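Local coordinates for phosphotriesterase homology protein (Escherichia coli, PDB 1BF6), which hydrolyses phosphorylated glyceryl acetates, and also aromatic acetates and propionates, with a pair of zinc ions bound in each subunit, at residues G81-Q84 / D85-P89; T94-V97 / Q98-A101; G211-Y215 / Y216-K220; L225-L228 / R229-L233; D242-R245 / R246-K250. All coordinates share one frame; numbering follows the deposited sequence.

Contact 1: residues G81-Q84 / D85-P89; sequences GYYQ and DAFFP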
loop_
_atom_site.group_PDB
_atom_site.type_symbol
_atom_site.label_atom_id
_atom_site.label_comp_id
_atom_site.label_asym_id
_atom_site.label_seq_id
_atom_site.Cartn_x
_atom_site.Cartn_y
_atom_site.Cartn_z
ATOM N N GLY A 81 2.153 -4.999 -10.851
ATOM C CA GLY A 81 3.433 -4.310 -10.861
ATOM C C GLY A 81 4.612 -5.211 -10.545
ATOM O O GLY A 81 4.508 -6.435 -10.635
ATOM N N TYR A 82 5.746 -4.591 -10.252
ATOM C CA TYR A 82 6.968 -5.302 -9.875
ATOM C C TYR A 82 7.487 -4.640 -8.598
ATOM O O TYR A 82 7.439 -3.412 -8.452
ATOM C CB TYR A 82 8.003 -5.293 -11.008
ATOM C CG TYR A 82 7.690 -6.319 -12.085
ATOM C CD1 TYR A 82 6.855 -6.002 -13.163
ATOM C CD2 TYR A 82 8.199 -7.623 -12.006
ATOM C CE1 TYR A 82 6.529 -6.955 -14.127
ATOM C CE2 TYR A 82 7.884 -8.586 -12.968
ATOM C CZ TYR A 82 7.045 -8.247 -14.026
ATOM O OH TYR A 82 6.686 -9.208 -14.948
ATOM N N TYR A 83 7.988 -5.470 -7.687
ATOM C CA TYR A 83 8.442 -5.046 -6.361
ATOM C C TYR A 83 9.680 -4.155 -6.224
ATOM O O TYR A 83 9.559 -2.939 -6.158
ATOM C CB TYR A 83 8.532 -6.294 -5.484
ATOM C CG TYR A 83 8.637 -6.045 -3.994
ATOM C CD1 TYR A 83 8.148 -4.878 -3.416
ATOM C CD2 TYR A 83 9.240 -6.994 -3.168
ATOM C CE1 TYR A 83 8.263 -4.660 -2.049
ATOM C CE2 TYR A 83 9.356 -6.793 -1.809
ATOM C CZ TYR A 83 8.872 -5.624 -1.252
ATOM O OH TYR A 83 9.040 -5.426 0.097
ATOM N N GLN A 84 10.853 -4.752 -6.036
ATOM C CA GLN A 84 12.097 -3.999 -5.923
ATOM C C GLN A 84 13.232 -4.864 -6.464
ATOM O O GLN A 84 13.053 -6.068 -6.688
ATOM C CB GLN A 84 12.385 -3.539 -4.490
ATOM C CG GLN A 84 12.346 -4.629 -3.460
ATOM C CD GLN A 84 12.789 -4.135 -2.110
ATOM O OE1 GLN A 84 13.891 -3.612 -1.960
ATOM N NE2 GLN A 84 11.932 -4.297 -1.110
ATOM N N ASP A 85 14.377 -4.233 -6.673
ATOM C CA ASP A 85 15.543 -4.886 -7.262
ATOM C C ASP A 85 15.874 -6.301 -6.804
ATOM O O ASP A 85 15.905 -7.230 -7.619
ATOM C CB ASP A 85 16.771 -3.997 -7.154
ATOM C CG ASP A 85 17.798 -4.336 -8.201
ATOM O OD1 ASP A 85 17.656 -3.859 -9.351
ATOM O OD2 ASP A 85 18.710 -5.133 -7.899
ATOM N N ALA A 86 16.039 -6.473 -5.496
ATOM C CA ALA A 86 16.384 -7.775 -4.935
ATOM C C ALA A 86 15.358 -8.884 -5.160
ATOM O O ALA A 86 15.715 -10.061 -5.157
ATOM C CB ALA A 86 16.699 -7.629 -3.452
ATOM N N PHE A 87 14.097 -8.513 -5.399
ATOM C CA PHE A 87 13.030 -9.489 -5.606
ATOM C C PHE A 87 12.551 -9.666 -7.054
ATOM O O PHE A 87 11.677 -10.496 -7.316
ATOM C CB PHE A 87 11.819 -9.149 -4.721
ATOM C CG PHE A 87 12.108 -9.172 -3.241
ATOM C CD1 PHE A 87 12.885 -8.181 -2.649
ATOM C CD2 PHE A 87 11.595 -10.184 -2.441
ATOM C CE1 PHE A 87 13.149 -8.197 -1.277
ATOM C CE2 PHE A 87 11.853 -10.212 -1.063
ATOM C CZ PHE A 87 12.629 -9.218 -0.487
ATOM N N PHE A 88 13.118 -8.910 -7.992
ATOM C CA PHE A 88 12.690 -9.007 -9.397
ATOM C C PHE A 88 12.989 -10.344 -10.083
ATOM O O PHE A 88 14.053 -10.933 -9.867
ATOM C CB PHE A 88 13.382 -7.948 -10.271
ATOM C CG PHE A 88 12.940 -6.527 -10.038
ATOM C CD1 PHE A 88 11.625 -6.219 -9.665
ATOM C CD2 PHE A 88 13.845 -5.481 -10.243
ATOM C CE1 PHE A 88 11.225 -4.882 -9.506
ATOM C CE2 PHE A 88 13.460 -4.149 -10.088
ATOM C CZ PHE A 88 12.144 -3.846 -9.717
ATOM N N PRO A 89 12.041 -10.852 -10.893
ATOM C CA PRO A 89 12.296 -12.112 -11.605
ATOM C C PRO A 89 13.342 -11.715 -12.670
ATOM O O PRO A 89 13.538 -10.520 -12.938
ATOM C CB PRO A 89 10.955 -12.410 -12.284
ATOM C CG PRO A 89 9.954 -11.728 -11.408
ATOM C CD PRO A 89 10.630 -10.440 -11.036
HETATM O O HOH W 1 15.874 -4.387 -3.504
#
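Phe87 N donates to Gln84 O at 3.0 Å as the chain turns into the short 3-10 segment 85-87. Under that same carbonyl lies the Phe88 ring, with Gln84 O over its centre and 3.3 Å from Phe88 CD1. Tyr83, its CG anti to the backbone N (chi1 -165°), sends its ring alongside Phe87 and points an edge at the Phe87 face: an edge-to-face pair, centroids 5.0 Å apart, planes at 59°. This turn follows strand 75-80 of the TIM barrel, and the side chain of Tyr83 comes within about 4 Å of a zinc ion, meeting the zinc ligand His157 edge-to-face. Gln84 runs extended next to Phe87, Gln84 CG 3.7 Å from Phe87 CD1. One water accepts from Ala86 N and donates a hydrogen bond to Gln84 OE1, 2.6 Å from the water O. At the other end Tyr82 meets Pro89 CD with its ring edge and rests Tyr82 CB 3.6 Å from Phe88 CE1, while its hydroxyl bonds to Glu103 and His91.

Contact 2: residues T94-V97 / Q98-A101; sequences TRSV and QELA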
loop_
_atom_site.group_PDB
_atom_site.type_symbol
_atom_site.label_atom_id
_atom_site.label_comp_id
_atom_site.label_asym_id
_atom_site.label_seq_id
_atom_site.Cartn_x
_atom_site.Cartn_y
_atom_site.Cartn_z
ATOM N N THR A 94 15.338 -8.594 -19.050
ATOM C CA THR A 94 15.271 -9.014 -20.449
ATOM C C THR A 94 14.076 -8.524 -21.253
ATOM O O THR A 94 14.149 -8.430 -22.483
ATOM C CB THR A 94 15.410 -10.534 -20.591
ATOM O OG1 THR A 94 14.318 -11.197 -19.940
ATOM C CG2 THR A 94 16.737 -10.993 -19.998
ATOM N N ARG A 95 12.964 -8.231 -20.580
ATOM C CA ARG A 95 11.805 -7.693 -21.295
ATOM C C ARG A 95 12.027 -6.189 -21.477
ATOM O O ARG A 95 12.846 -5.581 -20.779
ATOM C CB ARG A 95 10.507 -7.959 -20.525
ATOM C CG ARG A 95 10.084 -9.404 -20.585
ATOM C CD ARG A 95 8.837 -9.671 -19.805
ATOM N NE ARG A 95 8.604 -11.104 -19.689
ATOM C CZ ARG A 95 7.590 -11.652 -19.029
ATOM N NH1 ARG A 95 6.692 -10.886 -18.418
ATOM N NH2 ARG A 95 7.492 -12.971 -18.948
ATOM N N SER A 96 11.368 -5.603 -22.470
ATOM C CA SER A 96 11.503 -4.168 -22.706
ATOM C C SER A 96 10.505 -3.456 -21.795
ATOM O O SER A 96 9.512 -4.056 -21.356
ATOM C CB SER A 96 11.154 -3.833 -24.156
ATOM O OG SER A 96 9.756 -4.000 -24.377
ATOM N N VAL A 97 10.749 -2.172 -21.555
ATOM C CA VAL A 97 9.853 -1.369 -20.728
ATOM C C VAL A 97 8.413 -1.424 -21.276
ATOM O O VAL A 97 7.455 -1.441 -20.507
ATOM C CB VAL A 97 10.385 0.090 -20.586
ATOM C CG1 VAL A 97 10.429 0.793 -21.938
ATOM C CG2 VAL A 97 9.544 0.881 -19.595
ATOM N N GLN A 98 8.269 -1.527 -22.604
ATOM C CA GLN A 98 6.949 -1.613 -23.243
ATOM C C GLN A 98 6.239 -2.921 -22.884
ATOM O O GLN A 98 5.022 -2.950 -22.679
ATOM C CB GLN A 98 7.060 -1.514 -24.780
ATOM C CG GLN A 98 7.392 -0.133 -25.318
ATOM C CD GLN A 98 8.873 0.183 -25.292
ATOM O OE1 GLN A 98 9.728 -0.699 -25.102
ATOM N NE2 GLN A 98 9.192 1.455 -25.491
ATOM N N GLU A 99 6.989 -4.017 -22.846
ATOM C CA GLU A 99 6.395 -5.302 -22.498
ATOM C C GLU A 99 5.944 -5.276 -21.029
ATOM O O GLU A 99 4.860 -5.771 -20.701
ATOM C CB GLU A 99 7.382 -6.444 -22.759
ATOM C CG GLU A 99 7.549 -6.791 -24.250
ATOM C CD GLU A 99 8.722 -7.719 -24.523
ATOM O OE1 GLU A 99 9.785 -7.540 -23.905
ATOM O OE2 GLU A 99 8.584 -8.622 -25.372
ATOM N N LEU A 100 6.752 -4.660 -20.163
ATOM C CA LEU A 100 6.401 -4.562 -18.738
ATOM C C LEU A 100 5.092 -3.757 -18.593
ATOM O O LEU A 100 4.162 -4.195 -17.911
ATOM C CB LEU A 100 7.540 -3.929 -17.928
ATOM C CG LEU A 100 8.867 -4.715 -17.876
ATOM C CD1 LEU A 100 9.897 -3.981 -17.042
ATOM C CD2 LEU A 100 8.649 -6.139 -17.356
ATOM N N ALA A 101 4.997 -2.629 -19.307
ATOM C CA ALA A 101 3.790 -1.790 -19.288
ATOM C C ALA A 101 2.565 -2.533 -19.820
ATOM O O ALA A 101 1.481 -2.433 -19.254
ATOM C CB ALA A 101 4.009 -0.511 -20.077
HETATM O O HOH W 2 6.031 -8.082 -18.995
#
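Ser96 and Glu99 exchange hydrogen bonds between side chain and backbone. In one direction Ser96 N gives its N-H to Glu99 OE1 at 2.9 Å, nearly straight (166°) and into the anti lone pair of that oxygen. In the other, Glu99 N donates to Ser96 OG at 3.2 Å; the serine oxygen can accept there because chi1 of 70° sets it between its own backbone N and carbonyl carbon. The Ser96 hydroxyl in turn donates weakly to Gln98 OE1, whose chain bends back at chi2 (83°) to meet it.

Backbone bonds start the helical ladder: Leu100 N donates to Ser96 O at 3.1 Å and Ala101 N to Val97 O at 3.0 Å. Water supplies a looser link, accepting from Arg95 NH1 and donating weakly to Glu99 O.

In van der Waals contact, Arg95 CB lies 3.5 Å from Glu99 OE1 and 4.1 Å from Leu100 CD2, while Val97 CG1 packs 3.7 Å from Gln98 CD. The Arg95 side chain crosses Glu99 at about a right angle and heads away, its NH2 bonded to a glycerol. Val97, Leu100 and Ala101 also pack on helix 134-150. With Ser96 as N-cap, the reciprocal pair is a capping box, a motif typical of helix N-termini, here opening helix 97-109 on the outside of the TIM barrel.

Contact 3: residues G211-Y215 / Y216-K220; sequences GKNSY and YPDEK. With SO4 (sulfate ion), chain F.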
loop_
_atom_site.group_PDB
_atom_site.type_symbol
_atom_site.label_atom_id
_atom_site.label_comp_id
_atom_site.label_asym_id
_atom_site.label_seq_id
_atom_site.Cartn_x
_atom_site.Cartn_y
_atom_site.Cartn_z
ATOM N N GLY A 211 2.426 0.206 14.013
ATOM C CA GLY A 211 2.583 -1.013 14.797
ATOM C C GLY A 211 3.970 -1.636 14.702
ATOM O O GLY A 211 4.318 -2.489 15.518
ATOM N N LYS A 212 4.758 -1.223 13.709
ATOM C CA LYS A 212 6.113 -1.749 13.519
ATOM C C LYS A 212 7.080 -0.890 14.317
ATOM O O LYS A 212 7.993 -0.260 13.781
ATOM C CB LYS A 212 6.462 -1.791 12.019
ATOM C CG LYS A 212 5.448 -2.635 11.236
ATOM C CD LYS A 212 5.869 -3.025 9.824
ATOM C CE LYS A 212 4.831 -3.981 9.257
ATOM N NZ LYS A 212 5.244 -4.549 7.953
ATOM N N ASN A 213 6.874 -0.919 15.631
ATOM C CA ASN A 213 7.637 -0.137 16.589
ATOM C C ASN A 213 9.111 -0.478 16.788
ATOM O O ASN A 213 9.857 0.299 17.389
ATOM C CB ASN A 213 6.869 -0.094 17.913
ATOM C CG ASN A 213 5.481 0.467 17.740
ATOM O OD1 ASN A 213 4.503 -0.073 18.253
ATOM N ND2 ASN A 213 5.380 1.544 16.970
ATOM N N SER A 214 9.539 -1.626 16.276
ATOM C CA SER A 214 10.946 -1.999 16.379
ATOM C C SER A 214 11.725 -1.298 15.263
ATOM O O SER A 214 12.956 -1.262 15.267
ATOM C CB SER A 214 11.107 -3.516 16.303
ATOM O OG SER A 214 10.494 -4.125 17.431
ATOM N N TYR A 215 10.996 -0.740 14.302
ATOM C CA TYR A 215 11.608 -0.002 13.199
ATOM C C TYR A 215 11.553 1.481 13.542
ATOM O O TYR A 215 12.541 2.207 13.420
ATOM C CB TYR A 215 10.825 -0.215 11.897
ATOM C CG TYR A 215 11.001 -1.561 11.226
ATOM C CD1 TYR A 215 12.253 -2.178 11.158
ATOM C CD2 TYR A 215 9.920 -2.188 10.599
ATOM C CE1 TYR A 215 12.423 -3.382 10.473
ATOM C CE2 TYR A 215 10.074 -3.387 9.916
ATOM C CZ TYR A 215 11.325 -3.979 9.853
ATOM O OH TYR A 215 11.481 -5.162 9.162
ATOM N N TYR A 216 10.381 1.906 14.007
ATOM C CA TYR A 216 10.122 3.303 14.349
ATOM C C TYR A 216 8.917 3.297 15.298
ATOM O O TYR A 216 7.968 2.545 15.084
ATOM C CB TYR A 216 9.789 4.049 13.052
ATOM C CG TYR A 216 9.719 5.550 13.146
ATOM C CD1 TYR A 216 10.854 6.307 13.424
ATOM C CD2 TYR A 216 8.520 6.218 12.911
ATOM C CE1 TYR A 216 10.788 7.702 13.464
ATOM C CE2 TYR A 216 8.448 7.597 12.943
ATOM C CZ TYR A 216 9.575 8.331 13.216
ATOM O OH TYR A 216 9.491 9.702 13.229
ATOM N N PRO A 217 8.938 4.134 16.348
ATOM C CA PRO A 217 7.809 4.157 17.291
ATOM C C PRO A 217 6.521 4.879 16.867
ATOM O O PRO A 217 6.565 5.965 16.280
ATOM C CB PRO A 217 8.430 4.774 18.543
ATOM C CG PRO A 217 9.435 5.729 17.991
ATOM C CD PRO A 217 10.046 4.993 16.816
ATOM N N ASP A 218 5.381 4.267 17.184
ATOM C CA ASP A 218 4.059 4.838 16.888
ATOM C C ASP A 218 3.919 6.245 17.479
ATOM O O ASP A 218 3.207 7.089 16.922
ATOM C CB ASP A 218 2.924 3.955 17.433
ATOM C CG ASP A 218 2.558 2.803 16.508
ATOM O OD1 ASP A 218 2.945 2.802 15.312
ATOM O OD2 ASP A 218 1.859 1.881 16.979
ATOM N N GLU A 219 4.571 6.481 18.617
ATOM C CA GLU A 219 4.531 7.791 19.266
ATOM C C GLU A 219 5.082 8.864 18.323
ATOM O O GLU A 219 4.593 9.998 18.294
ATOM C CB GLU A 219 5.352 7.773 20.562
ATOM C CG GLU A 219 5.397 9.125 21.268
ATOM C CD GLU A 219 6.261 9.124 22.531
ATOM O OE1 GLU A 219 6.893 8.083 22.834
ATOM O OE2 GLU A 219 6.308 10.175 23.220
ATOM N N LYS A 220 6.109 8.501 17.559
ATOM C CA LYS A 220 6.710 9.426 16.610
ATOM C C LYS A 220 5.871 9.558 15.339
ATOM O O LYS A 220 5.874 10.610 14.711
ATOM C CB LYS A 220 8.149 9.036 16.310
ATOM C CG LYS A 220 9.061 9.244 17.498
ATOM C CD LYS A 220 10.519 9.050 17.146
ATOM C CE LYS A 220 11.389 9.371 18.359
ATOM N NZ LYS A 220 12.843 9.373 18.035
HETATM S S SO4 F . 8.550 -6.786 7.686
HETATM O O1 SO4 F . 9.683 -7.453 8.321
HETATM O O2 SO4 F . 7.981 -7.696 6.603
HETATM O O3 SO4 F . 7.393 -6.481 8.678
HETATM O O4 SO4 F . 9.009 -5.444 7.119
#
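With Asp218 CG anti to its carbonyl carbon (chi1 -83°), the carboxylate swings back to Gly211, while chi1 of -57° turns the Asn213 amide in toward the same aspartate. Gly211 N donates to Asp218 OD1 at 2.9 Å, almost straight at 166° and into the syn lone pair. The Asn213 amide stands nearly perpendicular to that carboxylate, and Asn213 ND2 gives a weak bond to Tyr216 O at 3.4 Å. That carbonyl also receives a CA-H...O contact from Asn213 CA, at 3.1 Å from Tyr216 O. Lys212 O accepts twice, from Tyr215 N and from Tyr216 N, the latter at 3.2 Å. Thus the loop after strand 204-207 folds back upon the start of helix 218-230, where Pro217 is the N-cap.

Away from this turn, the extended Lys212 chain carries Lys212 NZ to 3.0 Å from sulfate O3, and Tyr215 OH donates to sulfate O1 at 3.0 Å. Lys212 NZ has Asp242 O as a second partner, and Asp218 OD1 has one in Arg221. A tetrahedral anion gripped by a lysine and a tyrosine near the zinc site is consistent with a place for the phosphate that substrates must carry.

Contact 4: residues L225-L228 / R229-L233; sequences LHAL and RDRGL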
loop_
_atom_site.group_PDB
_atom_site.type_symbol
_atom_site.label_atom_id
_atom_site.label_comp_id
_atom_site.label_asym_id
_atom_site.label_seq_id
_atom_site.Cartn_x
_atom_site.Cartn_y
_atom_site.Cartn_z
ATOM N N LEU A 225 1.962 12.977 12.395
ATOM C CA LEU A 225 0.589 13.226 11.960
ATOM C C LEU A 225 0.107 14.584 12.488
ATOM O O LEU A 225 -0.573 15.321 11.778
ATOM C CB LEU A 225 -0.349 12.100 12.384
ATOM C CG LEU A 225 -0.164 10.795 11.608
ATOM C CD1 LEU A 225 -1.057 9.702 12.193
ATOM C CD2 LEU A 225 -0.484 11.019 10.117
ATOM N N HIS A 226 0.502 14.930 13.712
ATOM C CA HIS A 226 0.127 16.216 14.294
ATOM C C HIS A 226 0.713 17.381 13.500
ATOM O O HIS A 226 0.056 18.406 13.319
ATOM C CB HIS A 226 0.568 16.309 15.760
ATOM C CG HIS A 226 -0.420 15.716 16.716
ATOM N ND1 HIS A 226 -1.412 16.464 17.314
ATOM C CD2 HIS A 226 -0.617 14.438 17.120
ATOM C CE1 HIS A 226 -2.182 15.671 18.037
ATOM N NE2 HIS A 226 -1.722 14.437 17.934
ATOM N N ALA A 227 1.942 17.218 13.016
ATOM C CA ALA A 227 2.607 18.260 12.226
ATOM C C ALA A 227 1.796 18.512 10.950
ATOM O O ALA A 227 1.612 19.655 10.534
ATOM C CB ALA A 227 4.037 17.837 11.877
ATOM N N LEU A 228 1.280 17.439 10.363
ATOM C CA LEU A 228 0.477 17.530 9.146
ATOM C C LEU A 228 -0.886 18.157 9.439
ATOM O O LEU A 228 -1.351 19.029 8.708
ATOM C CB LEU A 228 0.335 16.146 8.503
ATOM C CG LEU A 228 1.706 15.556 8.125
ATOM C CD1 LEU A 228 1.531 14.185 7.490
ATOM C CD2 LEU A 228 2.469 16.502 7.202
ATOM N N ARG A 229 -1.498 17.746 10.540
ATOM C CA ARG A 229 -2.779 18.304 10.947
ATOM C C ARG A 229 -2.639 19.811 11.233
ATOM O O ARG A 229 -3.493 20.606 10.823
ATOM C CB ARG A 229 -3.277 17.590 12.206
ATOM C CG ARG A 229 -4.582 18.150 12.740
ATOM C CD ARG A 229 -4.960 17.461 14.027
ATOM N NE ARG A 229 -6.219 17.972 14.549
ATOM C CZ ARG A 229 -6.352 18.534 15.740
ATOM N NH1 ARG A 229 -5.299 18.660 16.537
ATOM N NH2 ARG A 229 -7.538 18.979 16.127
ATOM N N ASP A 230 -1.555 20.197 11.904
ATOM C CA ASP A 230 -1.303 21.597 12.247
ATOM C C ASP A 230 -1.143 22.485 11.015
ATOM O O ASP A 230 -1.370 23.692 11.080
ATOM C CB ASP A 230 -0.038 21.745 13.091
ATOM C CG ASP A 230 -0.144 21.085 14.459
ATOM O OD1 ASP A 230 -1.267 20.938 15.001
ATOM O OD2 ASP A 230 0.925 20.714 14.987
ATOM N N ARG A 231 -0.724 21.890 9.906
ATOM C CA ARG A 231 -0.517 22.631 8.666
ATOM C C ARG A 231 -1.674 22.471 7.680
ATOM O O ARG A 231 -1.597 22.932 6.529
ATOM C CB ARG A 231 0.807 22.196 8.023
ATOM C CG ARG A 231 2.027 22.574 8.837
ATOM C CD ARG A 231 3.235 21.750 8.424
ATOM N NE ARG A 231 4.466 22.183 9.083
ATOM C CZ ARG A 231 4.802 21.918 10.345
ATOM N NH1 ARG A 231 3.993 21.213 11.130
ATOM N NH2 ARG A 231 5.960 22.359 10.818
ATOM N N GLY A 232 -2.747 21.837 8.145
ATOM C CA GLY A 232 -3.923 21.606 7.320
ATOM C C GLY A 232 -3.675 20.688 6.135
ATOM O O GLY A 232 -4.343 20.810 5.102
ATOM N N LEU A 233 -2.775 19.720 6.324
ATOM C CA LEU A 233 -2.387 18.779 5.265
ATOM C C LEU A 233 -2.973 17.356 5.349
ATOM O O LEU A 233 -2.586 16.477 4.573
ATOM C CB LEU A 233 -0.846 18.718 5.176
ATOM C CG LEU A 233 -0.113 20.059 5.014
ATOM C CD1 LEU A 233 1.376 19.889 5.153
ATOM C CD2 LEU A 233 -0.461 20.713 3.683
HETATM O O HOH W 3 -2.534 18.921 16.182
#
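Arg231 NH1 reaches back to Ala227 O at 2.9 Å, the oxygen lying at the edge of the guanidinium, in its plane. The Arg231 chain, extended from CG to NE, passes close to that carbonyl, Arg231 CD 3.4 Å from Ala227 O. Leu228 O takes two backbone donors from opposite faces of its plane: Leu233 N at 2.9 Å and Arg231 N at 3.2 Å. Together with Gly232 N to Arg229 O, the first of these forms a Schellman motif that ends helix 218-230, with Gly232 at positive phi as the C-prime residue. One water joins three side chains, donating to Asp230 OD1, accepting from Arg229 NH1 and touching His226 ND1. His226 NE2 is hydrogen-bonded to Ser271 and Arg229 NE forms a salt bridge with Asp277. Turned inward, Leu228 CD2 meets Leu233 CD1 at 4.1 Å, the two leucines crossing at about a right angle. Both pack on Leu196 of helix 192-200; Leu228 also touches Phe207 and Val237 on the two strands of this beta-alpha-beta unit.

Contact 5: residues D242-R245 / R246-K250; sequences DITR and RSHLK. With ZN (zinc ion), chain C; SO4 (sulfate ion), chain F.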
loop_
_atom_site.group_PDB
_atom_site.type_symbol
_atom_site.label_atom_id
_atom_site.label_comp_id
_atom_site.label_asym_id
_atom_site.label_seq_id
_atom_site.Cartn_x
_atom_site.Cartn_y
_atom_site.Cartn_z
ATOM N N ASP A 242 0.403 -2.490 6.851
ATOM C CA ASP A 242 1.309 -3.240 5.976
ATOM C C ASP A 242 1.620 -4.625 6.583
ATOM O O ASP A 242 2.799 -4.971 6.775
ATOM C CB ASP A 242 2.612 -2.475 5.717
ATOM C CG ASP A 242 3.488 -3.145 4.665
ATOM O OD1 ASP A 242 2.967 -3.982 3.893
ATOM O OD2 ASP A 242 4.687 -2.849 4.633
ATOM N N ILE A 243 0.565 -5.371 6.937
ATOM C CA ILE A 243 0.714 -6.726 7.494
ATOM C C ILE A 243 1.370 -7.586 6.398
ATOM O O ILE A 243 0.938 -7.559 5.237
ATOM C CB ILE A 243 -0.653 -7.341 7.897
ATOM C CG1 ILE A 243 -1.281 -6.548 9.053
ATOM C CG2 ILE A 243 -0.499 -8.806 8.261
ATOM C CD1 ILE A 243 -0.411 -6.456 10.290
ATOM N N THR A 244 2.410 -8.329 6.777
ATOM C CA THR A 244 3.164 -9.159 5.835
ATOM C C THR A 244 3.534 -10.557 6.352
ATOM O O THR A 244 3.927 -11.415 5.565
ATOM C CB THR A 244 4.504 -8.473 5.452
ATOM O OG1 THR A 244 5.289 -8.259 6.632
ATOM C CG2 THR A 244 4.282 -7.123 4.763
ATOM N N ARG A 245 3.401 -10.785 7.659
ATOM C CA ARG A 245 3.779 -12.068 8.264
ATOM C C ARG A 245 2.697 -12.765 9.060
ATOM O O ARG A 245 1.789 -12.127 9.585
ATOM C CB ARG A 245 4.966 -11.848 9.197
ATOM C CG ARG A 245 6.209 -11.337 8.507
ATOM C CD ARG A 245 7.227 -10.924 9.535
ATOM N NE ARG A 245 8.527 -10.649 8.936
ATOM C CZ ARG A 245 9.633 -11.329 9.225
ATOM N NH1 ARG A 245 9.590 -12.334 10.099
ATOM N NH2 ARG A 245 10.793 -10.972 8.682
ATOM N N ARG A 246 2.806 -14.086 9.160
ATOM C CA ARG A 246 1.852 -14.882 9.937
ATOM C C ARG A 246 1.906 -14.426 11.407
ATOM O O ARG A 246 0.876 -14.348 12.078
ATOM C CB ARG A 246 2.195 -16.376 9.857
ATOM C CG ARG A 246 2.063 -16.981 8.471
ATOM C CD ARG A 246 2.543 -18.431 8.463
ATOM N NE ARG A 246 2.106 -19.166 7.276
ATOM C CZ ARG A 246 2.052 -20.495 7.197
ATOM N NH1 ARG A 246 2.410 -21.241 8.238
ATOM N NH2 ARG A 246 1.636 -21.083 6.084
ATOM N N SER A 247 3.103 -14.073 11.874
ATOM C CA SER A 247 3.294 -13.635 13.254
ATOM C C SER A 247 2.618 -12.299 13.572
ATOM O O SER A 247 2.543 -11.894 14.734
ATOM C CB SER A 247 4.786 -13.609 13.628
ATOM O OG SER A 247 5.539 -12.700 12.846
ATOM N N HIS A 248 2.141 -11.612 12.534
ATOM C CA HIS A 248 1.431 -10.342 12.707
ATOM C C HIS A 248 -0.054 -10.598 13.027
ATOM O O HIS A 248 -0.740 -9.729 13.567
ATOM C CB HIS A 248 1.529 -9.477 11.434
ATOM C CG HIS A 248 2.908 -8.976 11.128
ATOM N ND1 HIS A 248 3.301 -8.616 9.855
ATOM C CD2 HIS A 248 3.972 -8.730 11.930
ATOM C CE1 HIS A 248 4.541 -8.164 9.886
ATOM N NE2 HIS A 248 4.972 -8.223 11.134
ATOM N N LEU A 249 -0.546 -11.777 12.658
ATOM C CA LEU A 249 -1.933 -12.167 12.878
ATOM C C LEU A 249 -2.212 -12.433 14.362
ATOM O O LEU A 249 -1.356 -12.944 15.076
ATOM C CB LEU A 249 -2.264 -13.408 12.051
ATOM C CG LEU A 249 -1.986 -13.314 10.534
ATOM C CD1 LEU A 249 -2.487 -14.586 9.853
ATOM C CD2 LEU A 249 -2.649 -12.079 9.936
ATOM N N LYS A 250 -3.402 -12.053 14.820
ATOM C CA LYS A 250 -3.778 -12.238 16.225
ATOM C C LYS A 250 -3.757 -13.707 16.662
ATOM O O LYS A 250 -3.300 -14.013 17.761
ATOM C CB LYS A 250 -5.144 -11.586 16.520
ATOM C CG LYS A 250 -5.131 -10.059 16.341
ATOM C CD LYS A 250 -6.297 -9.350 17.018
ATOM C CE LYS A 250 -7.630 -9.679 16.388
ATOM N NZ LYS A 250 -7.773 -9.066 15.039
HETATM ZN ZN ZN C . 3.680 -4.011 1.585
HETATM S S SO4 F . 8.550 -6.786 7.686
HETATM O O1 SO4 F . 9.683 -7.453 8.321
HETATM O O2 SO4 F . 7.981 -7.696 6.603
HETATM O O3 SO4 F . 7.393 -6.481 8.678
HETATM O O4 SO4 F . 9.009 -5.444 7.119
#
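His248 CB begins beside Ile243 CD1, 3.8 Å away, and CG, anti to the carbonyl carbon (chi1 -67°), carries the ring back to the backbone of Thr244. Its ND1 accepts the Thr244 N-H at 3.2 Å, a nearly straight bond (172°) lying in the ring plane. Farther on, His248 CE1 passes 3.3 Å from Thr244 OG1 and faces sulfate O3 with the ring edge. His248 NE2, at the tip, has Arg245 CD 3.9 Å away. One face of the ring carries Arg245 CB in a CH-pi contact, 3.8 Å from the centroid. The ring is presented by 3-10 segment 246-248, in the loop after barrel strand 237-239; His248 N bonds to Arg245 O. At the start of this loop Asp242 OD1 binds a zinc ion at 2.4 Å, completing a site with His11, His13 and Glu124. Thr244 OG1 donates to sulfate O2 at 2.8 Å, while Arg245 NE adds a weak bond to sulfate O1 and its NH1 pairs with Asp26. Ile243 CG2 also meets Leu249 CD2.

How the contacts relate
The sulfate joins contacts 3 and 5, whose centres are 15 Å apart: Lys212 and Tyr215 come from one loop, Thr244 and Arg245 from the other. Lys212 NZ also lies 2.7 Å from Asp242 O, probably a hydrogen bond, tying the sulfate-binding lysine to a zinc ligand. Contact 1 borders the zinc pair from another side, through Tyr83, its nearest atoms about 7 Å from those of contact 5. Contact 2 touches contact 1, Leu100 CD2 packing 3.9 Å from Tyr82 CE1, but stands farther out. Contact 4 closes the helix that contact 3 opens, centres 19 Å apart, and lies across the chain's centre from contacts 1 and 2.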